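Long-range contacts in GTN Reductase (Agrobacterium tumefaciens, PDB 5N6G), which probably reduces activated carbon-carbon double bonds with a bound flavin mononucleotide, as an ene-reductase of the Old Yellow Enzyme family: residues 228-233 and 265-270; 248-253 and 287-292; 302-307 and 320-325. One frame throughout, in Å; residues are numbered along the deposited sequence.

All three contacts belong to one closed, eight-stranded parallel barrel of the TIM type. Contact 1 pairs strands 227-231 and 263-267, and contact 3 pairs strand 301-305 with strand 324-327. Since strands 263-267 and 301-305 are neighbours, the two contacts are parts of one sheet, their centres about 10 Å apart, and both touch the flavin mononucleotide, presenting Arg230 and Asn305 to it at the C-terminal end of the barrel strands. Contact 2 lies in the helical layer outside, about 12 Å from contact 1 and 15 Å from contact 3 between centres. Along the chain its segments alternate with those of contact 1; contact 3 follows. Phe289 packs on Val266 and Trp302, joining the layers.

Contact 1: 228-233 and 265-270; sequences GIRLSP and HVVEGA. With FMN (flavin mononucleotide), chain B.
Arg230 and His265 lie side by side on the face of the sheet that looks into the barrel, and the packing is tightest here. Arg230 NE stands over the centre of the imidazole, 3.2 Å from His265 CE1, with the guanidinium and ring planes 62° apart. Arg230 CD makes a CH-pi contact with the same ring face. Val267 CG2 lies over one face of the guanidinium, 3.6 Å from Arg230 CZ. A bend at chi3 (-144°) carries the guanidinium to the cofactor, where Arg230 NH1 donates to FMN O2 at 2.8 Å and Arg230 NH2 to FMN O3' at 3.1 Å. This positive charge beside the pyrimidine end would probably stabilise negative charge on a reduced flavin. His265 ND1 is held by Glu176.

Between the strands, backbone bonds run from Leu231 N to His265 O (2.8 Å) and from Val267 N to Leu231 O (2.9 Å). The fit is looser on the outward side, where Pro233 CD stays 3.7 Å from Val267 O, yet Phe289 of helix 286-295 covers Val266 there, so this side too is buried. Parallel strands 8° apart, joined through helix 245-256, form a beta-alpha-beta unit of the flavin-binding TIM barrel.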
loop_
_atom_site.group_PDB
_atom_site.type_symbol
_atom_site.label_atom_id
_atom_site.label_comp_id
_atom_site.label_asym_id
_atom_site.label_seq_id
_atom_site.Cartn_x
_atom_site.Cartn_y
_atom_site.Cartn_z
ATOM N N GLY A 228 -2.715 9.245 -3.800
ATOM C CA GLY A 228 -3.479 8.712 -2.684
ATOM C C GLY A 228 -2.550 8.142 -1.624
ATOM O O GLY A 228 -1.329 8.200 -1.745
ATOM N N ILE A 229 -3.151 7.637 -0.553
ATOM C CA ILE A 229 -2.352 7.153 0.571
ATOM C C ILE A 229 -3.106 6.024 1.243
ATOM O O ILE A 229 -4.333 6.070 1.361
ATOM C CB ILE A 229 -2.045 8.293 1.569
ATOM C CG1 ILE A 229 -1.096 7.842 2.678
ATOM C CG2 ILE A 229 -3.342 8.909 2.105
ATOM C CD1 ILE A 229 -0.424 9.003 3.390
ATOM N N ARG A 230 -2.373 5.033 1.735
ATOM C CA ARG A 230 -2.954 3.946 2.514
ATOM C C ARG A 230 -2.574 4.099 3.984
ATOM O O ARG A 230 -1.396 4.268 4.307
ATOM C CB ARG A 230 -2.487 2.584 1.993
ATOM C CG ARG A 230 -3.298 1.449 2.596
ATOM C CD ARG A 230 -2.996 0.107 1.998
ATOM N NE ARG A 230 -4.214 -0.690 1.913
ATOM C CZ ARG A 230 -4.282 -2.013 2.014
ATOM N NH1 ARG A 230 -3.217 -2.727 2.287
ATOM N NH2 ARG A 230 -5.449 -2.612 1.851
ATOM N N LEU A 231 -3.552 3.956 4.871
ATOM C CA LEU A 231 -3.383 4.125 6.309
ATOM C C LEU A 231 -3.980 2.923 7.028
ATOM O O LEU A 231 -4.936 2.312 6.549
ATOM C CB LEU A 231 -4.071 5.414 6.816
ATOM C CG LEU A 231 -3.612 6.699 6.143
ATOM C CD1 LEU A 231 -4.589 7.835 6.533
ATOM C CD2 LEU A 231 -2.169 6.986 6.552
ATOM N N SER A 232 -3.438 2.594 8.199
ATOM C CA SER A 232 -3.872 1.419 8.949
ATOM C C SER A 232 -3.736 1.741 10.436
ATOM O O SER A 232 -2.725 1.408 11.078
ATOM C CB SER A 232 -3.063 0.174 8.564
ATOM O OG SER A 232 -1.658 0.408 8.665
ATOM N N PRO A 233 -4.743 2.405 11.017
ATOM C CA PRO A 233 -4.575 3.000 12.360
ATOM C C PRO A 233 -4.246 2.027 13.482
ATOM O O PRO A 233 -3.568 2.429 14.437
ATOM C CB PRO A 233 -5.937 3.670 12.607
ATOM C CG PRO A 233 -6.465 3.977 11.257
ATOM C CD PRO A 233 -5.952 2.904 10.338
ATOM N N HIS A 265 -7.099 5.326 1.456
ATOM C CA HIS A 265 -7.346 3.897 1.530
ATOM C C HIS A 265 -7.068 3.448 2.955
ATOM O O HIS A 265 -5.934 3.560 3.431
ATOM C CB HIS A 265 -6.452 3.179 0.515
ATOM C CG HIS A 265 -6.662 1.710 0.411
ATOM N ND1 HIS A 265 -6.009 0.960 -0.537
ATOM C CD2 HIS A 265 -7.415 0.841 1.124
ATOM C CE1 HIS A 265 -6.365 -0.306 -0.422
ATOM N NE2 HIS A 265 -7.216 -0.409 0.578
ATOM N N VAL A 266 -8.098 2.967 3.647
ATOM C CA VAL A 266 -8.007 2.663 5.072
ATOM C C VAL A 266 -8.184 1.168 5.303
ATOM O O VAL A 266 -9.168 0.568 4.847
ATOM C CB VAL A 266 -9.038 3.470 5.885
ATOM C CG1 VAL A 266 -10.458 3.172 5.432
ATOM C CG2 VAL A 266 -8.891 3.195 7.373
ATOM N N VAL A 267 -7.240 0.585 6.040
ATOM C CA VAL A 267 -7.336 -0.773 6.570
ATOM C C VAL A 267 -8.071 -0.682 7.896
ATOM O O VAL A 267 -7.589 -0.052 8.847
ATOM C CB VAL A 267 -5.943 -1.402 6.763
ATOM C CG1 VAL A 267 -6.047 -2.805 7.368
ATOM C CG2 VAL A 267 -5.162 -1.442 5.443
ATOM N N GLU A 268 -9.219 -1.342 7.977
ATOM C CA GLU A 268 -10.056 -1.324 9.163
ATOM C C GLU A 268 -9.726 -2.546 10.012
ATOM O O GLU A 268 -10.103 -3.671 9.672
ATOM C CB GLU A 268 -11.527 -1.288 8.755
ATOM C CG GLU A 268 -11.846 -0.022 7.964
ATOM C CD GLU A 268 -13.256 0.015 7.390
ATOM O OE1 GLU A 268 -13.788 -1.041 6.966
ATOM O OE2 GLU A 268 -13.818 1.127 7.351
ATOM N N GLY A 269 -9.028 -2.323 11.118
ATOM C CA GLY A 269 -8.642 -3.404 12.000
ATOM C C GLY A 269 -7.237 -3.919 11.761
ATOM O O GLY A 269 -6.385 -3.271 11.155
ATOM N N ALA A 270 -6.991 -5.118 12.281
ATOM C CA ALA A 270 -5.712 -5.769 12.039
ATOM C C ALA A 270 -5.656 -6.257 10.597
ATOM O O ALA A 270 -6.583 -6.913 10.118
ATOM C CB ALA A 270 -5.522 -6.930 13.014
HETATM N N1 FMN B . -0.932 -4.573 1.973
HETATM C C2 FMN B . -0.230 -3.523 1.435
HETATM O O2 FMN B . -0.473 -2.337 1.751
HETATM N N3 FMN B . 0.749 -3.774 0.498
HETATM C C4 FMN B . 1.145 -5.021 0.054
HETATM O O4 FMN B . 2.001 -5.134 -0.823
HETATM C C4A FMN B . 0.421 -6.123 0.650
HETATM N N5 FMN B . 0.713 -7.338 0.258
HETATM C C5A FMN B . -0.093 -8.368 0.712
HETATM C C6 FMN B . 0.129 -9.648 0.217
HETATM C C7 FMN B . -0.718 -10.696 0.548
HETATM C C7M FMN B . -0.455 -12.060 -0.041
HETATM C C8 FMN B . -1.806 -10.473 1.400
HETATM C C8M FMN B . -2.780 -11.571 1.728
HETATM C C9 FMN B . -2.021 -9.198 1.919
HETATM C C9A FMN B . -1.175 -8.145 1.571
HETATM N N10 FMN B . -1.433 -6.822 1.989
HETATM C C10 FMN B . -0.636 -5.793 1.569
HETATM C "C1'" FMN B . -2.677 -6.552 2.725
HETATM C "C2'" FMN B . -3.869 -6.503 1.778
HETATM O "O2'" FMN B . -3.761 -5.387 0.887
HETATM C "C3'" FMN B . -5.212 -6.424 2.505
HETATM O "O3'" FMN B . -5.214 -5.300 3.382
HETATM C "C4'" FMN B . -5.541 -7.673 3.321
HETATM O "O4'" FMN B . -5.415 -8.842 2.507
HETATM C "C5'" FMN B . -6.917 -7.599 3.956
HETATM O "O5'" FMN B . -7.937 -7.526 2.941
HETATM P P FMN B . -8.888 -8.767 2.502
HETATM O O1P FMN B . -9.676 -9.130 3.742
HETATM O O2P FMN B . -7.936 -9.885 2.110
HETATM O O3P FMN B . -9.704 -8.232 1.383
#

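Contact 2: 248-253 and 287-292; sequences LYNYVV and ASFKAA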
loop_
_atom_site.group_PDB
_atom_site.type_symbol
_atom_site.label_atom_id
_atom_site.label_comp_id
_atom_site.label_asym_id
_atom_site.label_seq_id
_atom_site.Cartn_x
_atom_site.Cartn_y
_atom_site.Cartn_z
ATOM N N LEU A 248 -3.964 10.845 16.988
ATOM C CA LEU A 248 -2.894 10.815 16.008
ATOM C C LEU A 248 -3.457 10.782 14.606
ATOM O O LEU A 248 -3.107 11.621 13.755
ATOM C CB LEU A 248 -2.049 9.569 16.249
ATOM C CG LEU A 248 -0.885 9.272 15.309
ATOM C CD1 LEU A 248 0.187 10.358 15.356
ATOM C CD2 LEU A 248 -0.330 7.887 15.657
ATOM N N TYR A 249 -4.318 9.799 14.350
ATOM C CA TYR A 249 -4.837 9.584 13.007
ATOM C C TYR A 249 -5.895 10.613 12.626
ATOM O O TYR A 249 -5.962 11.008 11.460
ATOM C CB TYR A 249 -5.357 8.154 12.886
ATOM C CG TYR A 249 -4.232 7.233 12.511
ATOM C CD1 TYR A 249 -3.900 7.016 11.171
ATOM C CD2 TYR A 249 -3.442 6.651 13.487
ATOM C CE1 TYR A 249 -2.856 6.192 10.825
ATOM C CE2 TYR A 249 -2.381 5.848 13.155
ATOM C CZ TYR A 249 -2.089 5.620 11.828
ATOM O OH TYR A 249 -1.025 4.818 11.538
ATOM N N ASN A 250 -6.687 11.103 13.581
ATOM C CA ASN A 250 -7.584 12.205 13.260
ATOM C C ASN A 250 -6.786 13.423 12.836
ATOM O O ASN A 250 -7.162 14.102 11.884
ATOM C CB ASN A 250 -8.498 12.520 14.437
ATOM C CG ASN A 250 -9.695 11.551 14.543
ATOM O OD1 ASN A 250 -9.676 10.427 14.005
ATOM N ND2 ASN A 250 -10.730 11.986 15.251
ATOM N N TYR A 251 -5.662 13.697 13.502
ATOM C CA TYR A 251 -4.811 14.811 13.087
ATOM C C TYR A 251 -4.280 14.587 11.680
ATOM O O TYR A 251 -4.299 15.499 10.849
ATOM C CB TYR A 251 -3.650 15.000 14.067
ATOM C CG TYR A 251 -2.639 16.020 13.586
ATOM C CD1 TYR A 251 -2.823 17.367 13.830
ATOM C CD2 TYR A 251 -1.519 15.627 12.881
ATOM C CE1 TYR A 251 -1.907 18.300 13.365
ATOM C CE2 TYR A 251 -0.624 16.531 12.410
ATOM C CZ TYR A 251 -0.812 17.868 12.656
ATOM O OH TYR A 251 0.095 18.818 12.190
ATOM N N VAL A 252 -3.784 13.381 11.404
ATOM C CA VAL A 252 -3.220 13.083 10.086
ATOM C C VAL A 252 -4.243 13.373 8.998
ATOM O O VAL A 252 -3.946 14.071 8.019
ATOM C CB VAL A 252 -2.730 11.627 10.024
ATOM C CG1 VAL A 252 -2.484 11.193 8.590
ATOM C CG2 VAL A 252 -1.442 11.507 10.851
ATOM N N VAL A 253 -5.458 12.832 9.139
ATOM C CA VAL A 253 -6.403 13.020 8.036
ATOM C C VAL A 253 -6.977 14.430 8.009
ATOM O O VAL A 253 -7.367 14.905 6.939
ATOM C CB VAL A 253 -7.556 12.000 8.001
ATOM C CG1 VAL A 253 -7.081 10.681 7.544
ATOM C CG2 VAL A 253 -8.344 11.960 9.313
ATOM N N ALA A 287 -15.784 6.116 12.000
ATOM C CA ALA A 287 -16.648 7.224 11.573
ATOM C C ALA A 287 -16.067 8.579 11.968
ATOM O O ALA A 287 -16.162 9.548 11.204
ATOM C CB ALA A 287 -18.039 7.056 12.166
ATOM N N SER A 288 -15.515 8.681 13.181
ATOM C CA SER A 288 -14.898 9.924 13.639
ATOM C C SER A 288 -13.682 10.258 12.786
ATOM O O SER A 288 -13.425 11.426 12.449
ATOM C CB SER A 288 -14.496 9.768 15.112
ATOM O OG SER A 288 -13.690 10.849 15.554
ATOM N N PHE A 289 -12.926 9.226 12.438
ATOM C CA PHE A 289 -11.756 9.349 11.579
ATOM C C PHE A 289 -12.136 9.879 10.202
ATOM O O PHE A 289 -11.536 10.845 9.702
ATOM C CB PHE A 289 -11.101 7.962 11.518
ATOM C CG PHE A 289 -9.907 7.833 10.633
ATOM C CD1 PHE A 289 -8.779 8.635 10.790
ATOM C CD2 PHE A 289 -9.880 6.840 9.660
ATOM C CE1 PHE A 289 -7.672 8.457 9.980
ATOM C CE2 PHE A 289 -8.785 6.665 8.851
ATOM C CZ PHE A 289 -7.679 7.469 9.007
ATOM N N LYS A 290 -13.155 9.277 9.579
ATOM C CA LYS A 290 -13.612 9.769 8.286
ATOM C C LYS A 290 -14.153 11.184 8.398
ATOM O O LYS A 290 -13.922 12.014 7.508
ATOM C CB LYS A 290 -14.691 8.856 7.710
ATOM C CG LYS A 290 -15.145 9.293 6.327
ATOM C CD LYS A 290 -16.175 8.344 5.766
ATOM C CE LYS A 290 -16.539 8.747 4.340
ATOM N NZ LYS A 290 -17.770 8.073 3.866
ATOM N N ALA A 291 -14.868 11.488 9.485
ATOM C CA ALA A 291 -15.388 12.843 9.646
ATOM C C ALA A 291 -14.271 13.861 9.796
ATOM O O ALA A 291 -14.422 15.006 9.353
ATOM C CB ALA A 291 -16.328 12.923 10.840
ATOM N N ALA A 292 -13.138 13.469 10.401
ATOM C CA ALA A 292 -12.021 14.407 10.530
ATOM C C ALA A 292 -11.486 14.783 9.155
ATOM O O ALA A 292 -11.090 15.927 8.919
ATOM C CB ALA A 292 -10.922 13.790 11.382
#
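Helix segments 248-253 and 287-292 run in the same general direction, their axes 8.4 Å apart at closest and crossing at -27°, with the CA atoms of Asn250 and Phe289 only 5.3 Å from each other. Phe289 fills much of the gap. Its CG is anti to the backbone N (chi1 177°), which sends the ring toward the neighbouring helix, where its CE1 corner meets Val253 CG1 at 3.4 Å. The two side chains cross at about a right angle. The same CE1 lies 3.4 Å from Tyr249 O, which sits at the ring edge and in its plane, and it also packs on Tyr249 CB. Such helix pairs form the outer layer of the TIM barrel: helix 245-256 follows strand 227-231, helix 286-295 precedes strand 301-305, and Phe289 turns inward to reach Leu231 on the sheet and to meet Phe284 edge-to-face. Farther along, Ala292 CB packs on Val253 CG2 at 3.8 Å.

The more exposed margin is polar. Asn250 ND2 donates to Ser288 OG at 3.2 Å, with an N-H...O angle of 159° and the hydroxyl oxygen close to the amide plane. Asn250 OD1, lying in the plane of the Phe289 ring at its edge and 3.4 Å from Phe289 CA, accepts from Gln246 NE2, so both ends of the amide are engaged and its rotation is fixed.

Contact 3: 302-307 and 320-325; sequences WIANNG and GKVDAV. With FMN (flavin mononucleotide), chain B.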
loop_
_atom_site.group_PDB
_atom_site.type_symbol
_atom_site.label_atom_id
_atom_site.label_comp_id
_atom_site.label_asym_id
_atom_site.label_seq_id
_atom_site.Cartn_x
_atom_site.Cartn_y
_atom_site.Cartn_z
ATOM N N TRP A 302 -13.013 7.637 -0.571
ATOM C CA TRP A 302 -12.777 6.933 0.682
ATOM C C TRP A 302 -12.894 5.433 0.406
ATOM O O TRP A 302 -14.010 4.911 0.238
ATOM C CB TRP A 302 -13.784 7.366 1.744
ATOM C CG TRP A 302 -13.416 6.921 3.111
ATOM C CD1 TRP A 302 -13.856 5.794 3.757
ATOM C CD2 TRP A 302 -12.514 7.572 4.017
ATOM N NE1 TRP A 302 -13.281 5.709 5.002
ATOM C CE2 TRP A 302 -12.457 6.789 5.187
ATOM C CE3 TRP A 302 -11.764 8.750 3.958
ATOM C CZ2 TRP A 302 -11.697 7.155 6.292
ATOM C CZ3 TRP A 302 -10.984 9.089 5.030
ATOM C CH2 TRP A 302 -10.948 8.297 6.180
ATOM N N ILE A 303 -11.750 4.751 0.388
ATOM C CA ILE A 303 -11.649 3.346 0.011
ATOM C C ILE A 303 -11.385 2.561 1.279
ATOM O O ILE A 303 -10.419 2.840 1.987
ATOM C CB ILE A 303 -10.516 3.089 -0.999
ATOM C CG1 ILE A 303 -10.635 3.986 -2.233
ATOM C CG2 ILE A 303 -10.488 1.608 -1.333
ATOM C CD1 ILE A 303 -9.426 3.863 -3.186
ATOM N N ALA A 304 -12.214 1.575 1.557
ATOM C CA ALA A 304 -12.076 0.795 2.774
ATOM C C ALA A 304 -11.665 -0.624 2.439
ATOM O O ALA A 304 -12.007 -1.150 1.385
ATOM C CB ALA A 304 -13.381 0.750 3.566
ATOM N N ASN A 305 -10.950 -1.234 3.378
ATOM C CA ASN A 305 -10.419 -2.572 3.229
ATOM C C ASN A 305 -10.456 -3.298 4.559
ATOM O O ASN A 305 -10.443 -2.674 5.626
ATOM C CB ASN A 305 -8.971 -2.531 2.740
ATOM C CG ASN A 305 -8.298 -3.864 2.853
ATOM O OD1 ASN A 305 -7.550 -4.124 3.796
ATOM N ND2 ASN A 305 -8.574 -4.739 1.901
ATOM N N ASN A 306 -10.493 -4.635 4.443
ATOM C CA ASN A 306 -10.140 -5.659 5.420
ATOM C C ASN A 306 -11.376 -6.447 5.845
ATOM O O ASN A 306 -12.247 -5.959 6.580
ATOM C CB ASN A 306 -9.407 -5.099 6.640
ATOM C CG ASN A 306 -8.831 -6.216 7.507
ATOM O OD1 ASN A 306 -8.189 -7.141 7.003
ATOM N ND2 ASN A 306 -9.108 -6.165 8.809
ATOM N N GLY A 307 -11.479 -7.674 5.348
ATOM C CA GLY A 307 -12.545 -8.566 5.755
ATOM C C GLY A 307 -13.885 -8.332 5.099
ATOM O O GLY A 307 -14.887 -8.868 5.577
ATOM N N GLY A 320 -23.445 4.867 2.288
ATOM C CA GLY A 320 -22.578 6.024 2.353
ATOM C C GLY A 320 -21.441 5.942 3.346
ATOM O O GLY A 320 -20.719 6.931 3.504
ATOM N N LYS A 321 -21.215 4.789 3.988
ATOM C CA LYS A 321 -20.074 4.674 4.899
ATOM C C LYS A 321 -18.746 4.756 4.172
ATOM O O LYS A 321 -17.772 5.313 4.701
ATOM C CB LYS A 321 -20.138 3.362 5.666
ATOM C CG LYS A 321 -21.266 3.300 6.662
ATOM C CD LYS A 321 -21.338 1.906 7.308
ATOM C CE LYS A 321 -22.504 1.812 8.301
ATOM N NZ LYS A 321 -22.634 0.431 8.846
ATOM N N VAL A 322 -18.662 4.162 2.985
ATOM C CA VAL A 322 -17.434 4.167 2.201
ATOM C C VAL A 322 -17.814 4.469 0.762
ATOM O O VAL A 322 -18.953 4.264 0.347
ATOM C CB VAL A 322 -16.659 2.823 2.279
ATOM C CG1 VAL A 322 -16.497 2.379 3.709
ATOM C CG2 VAL A 322 -17.359 1.733 1.469
ATOM N N ASP A 323 -16.833 4.942 -0.011
ATOM C CA ASP A 323 -17.054 5.191 -1.429
ATOM C C ASP A 323 -16.702 3.998 -2.296
ATOM O O ASP A 323 -17.226 3.872 -3.405
ATOM C CB ASP A 323 -16.230 6.384 -1.909
ATOM C CG ASP A 323 -16.589 7.669 -1.205
ATOM O OD1 ASP A 323 -17.784 7.842 -0.862
ATOM O OD2 ASP A 323 -15.675 8.511 -0.997
ATOM N N ALA A 324 -15.802 3.146 -1.825
ATOM C CA ALA A 324 -15.334 2.011 -2.602
ATOM C C ALA A 324 -14.738 1.018 -1.616
ATOM O O ALA A 324 -14.384 1.379 -0.486
ATOM C CB ALA A 324 -14.298 2.415 -3.658
ATOM N N VAL A 325 -14.631 -0.233 -2.058
ATOM C CA VAL A 325 -14.116 -1.323 -1.234
ATOM C C VAL A 325 -12.978 -2.005 -1.985
ATOM O O VAL A 325 -13.120 -2.355 -3.163
ATOM C CB VAL A 325 -15.222 -2.338 -0.881
ATOM C CG1 VAL A 325 -14.616 -3.546 -0.180
ATOM C CG2 VAL A 325 -16.301 -1.677 -0.001
HETATM N N1 FMN B . -0.932 -4.573 1.973
HETATM C C2 FMN B . -0.230 -3.523 1.435
HETATM O O2 FMN B . -0.473 -2.337 1.751
HETATM N N3 FMN B . 0.749 -3.774 0.498
HETATM C C4 FMN B . 1.145 -5.021 0.054
HETATM O O4 FMN B . 2.001 -5.134 -0.823
HETATM C C4A FMN B . 0.421 -6.123 0.650
HETATM N N5 FMN B . 0.713 -7.338 0.258
HETATM C C5A FMN B . -0.093 -8.368 0.712
HETATM C C6 FMN B . 0.129 -9.648 0.217
HETATM C C7 FMN B . -0.718 -10.696 0.548
HETATM C C7M FMN B . -0.455 -12.060 -0.041
HETATM C C8 FMN B . -1.806 -10.473 1.400
HETATM C C8M FMN B . -2.780 -11.571 1.728
HETATM C C9 FMN B . -2.021 -9.198 1.919
HETATM C C9A FMN B . -1.175 -8.145 1.571
HETATM N N10 FMN B . -1.433 -6.822 1.989
HETATM C C10 FMN B . -0.636 -5.793 1.569
HETATM C "C1'" FMN B . -2.677 -6.552 2.725
HETATM C "C2'" FMN B . -3.869 -6.503 1.778
HETATM O "O2'" FMN B . -3.761 -5.387 0.887
HETATM C "C3'" FMN B . -5.212 -6.424 2.505
HETATM O "O3'" FMN B . -5.214 -5.300 3.382
HETATM C "C4'" FMN B . -5.541 -7.673 3.321
HETATM O "O4'" FMN B . -5.415 -8.842 2.507
HETATM C "C5'" FMN B . -6.917 -7.599 3.956
HETATM O "O5'" FMN B . -7.937 -7.526 2.941
HETATM P P FMN B . -8.888 -8.767 2.502
HETATM O O1P FMN B . -9.676 -9.130 3.742
HETATM O O2P FMN B . -7.936 -9.885 2.110
HETATM O O3P FMN B . -9.704 -8.232 1.383
#
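Ala304 CB and Val322 CG1 meet at 3.5 Å in the apolar centre of this contact, with Trp302 CD1 more loosely against the same valine methyl. Ala304 lies on strand 301-305 and Val322 in the loop leading into strand 324-327, two strands of a TIM-barrel beta-alpha-beta unit joined through helix 310-318. That helix backs Val322 through Ala316 and Val317. The Val322 methyl reaches Ala304 because CG1 is anti to the carbonyl carbon (chi1 -49°), while Val322 CA lies at the edge of the indole. On the opposite face of the sheet, Ile303 CG1 packs against Ala324 CB at 4.2 Å.

Parallel pairing of Ile303 with Ala324 and of Ala304 with Val325 sets the register. Ala304 N donates to Ala324 O at 3.0 Å, and the same oxygen receives a CA-H...O contact from Ile303. At the start of the pair Trp302 O accepts two bonds: Asp323 N approaches in the carbonyl plane, whereas Ala324 N comes in tilted from it.

Asp323 then closes the polar edge. Its OD2 takes the Trp302 N-H at 2.8 Å on the anti side, 26° out of the carboxylate plane, and also forms a salt bridge with Arg294. Thus Asp323 grips both the N-H and the C=O of Trp302, one through its side chain and one through its backbone.

Toward the other end, segment 302-307 leaves its partner and turns to the cofactor. Asn305 ND2 donates to FMN O5' at 3.0 Å, and Gly307 N donates to the phosphate at FMN O1P, 2.8 Å away. The ribityl hydroxyl FMN O3' gives its proton to Asn305 OD1 across 2.6 Å.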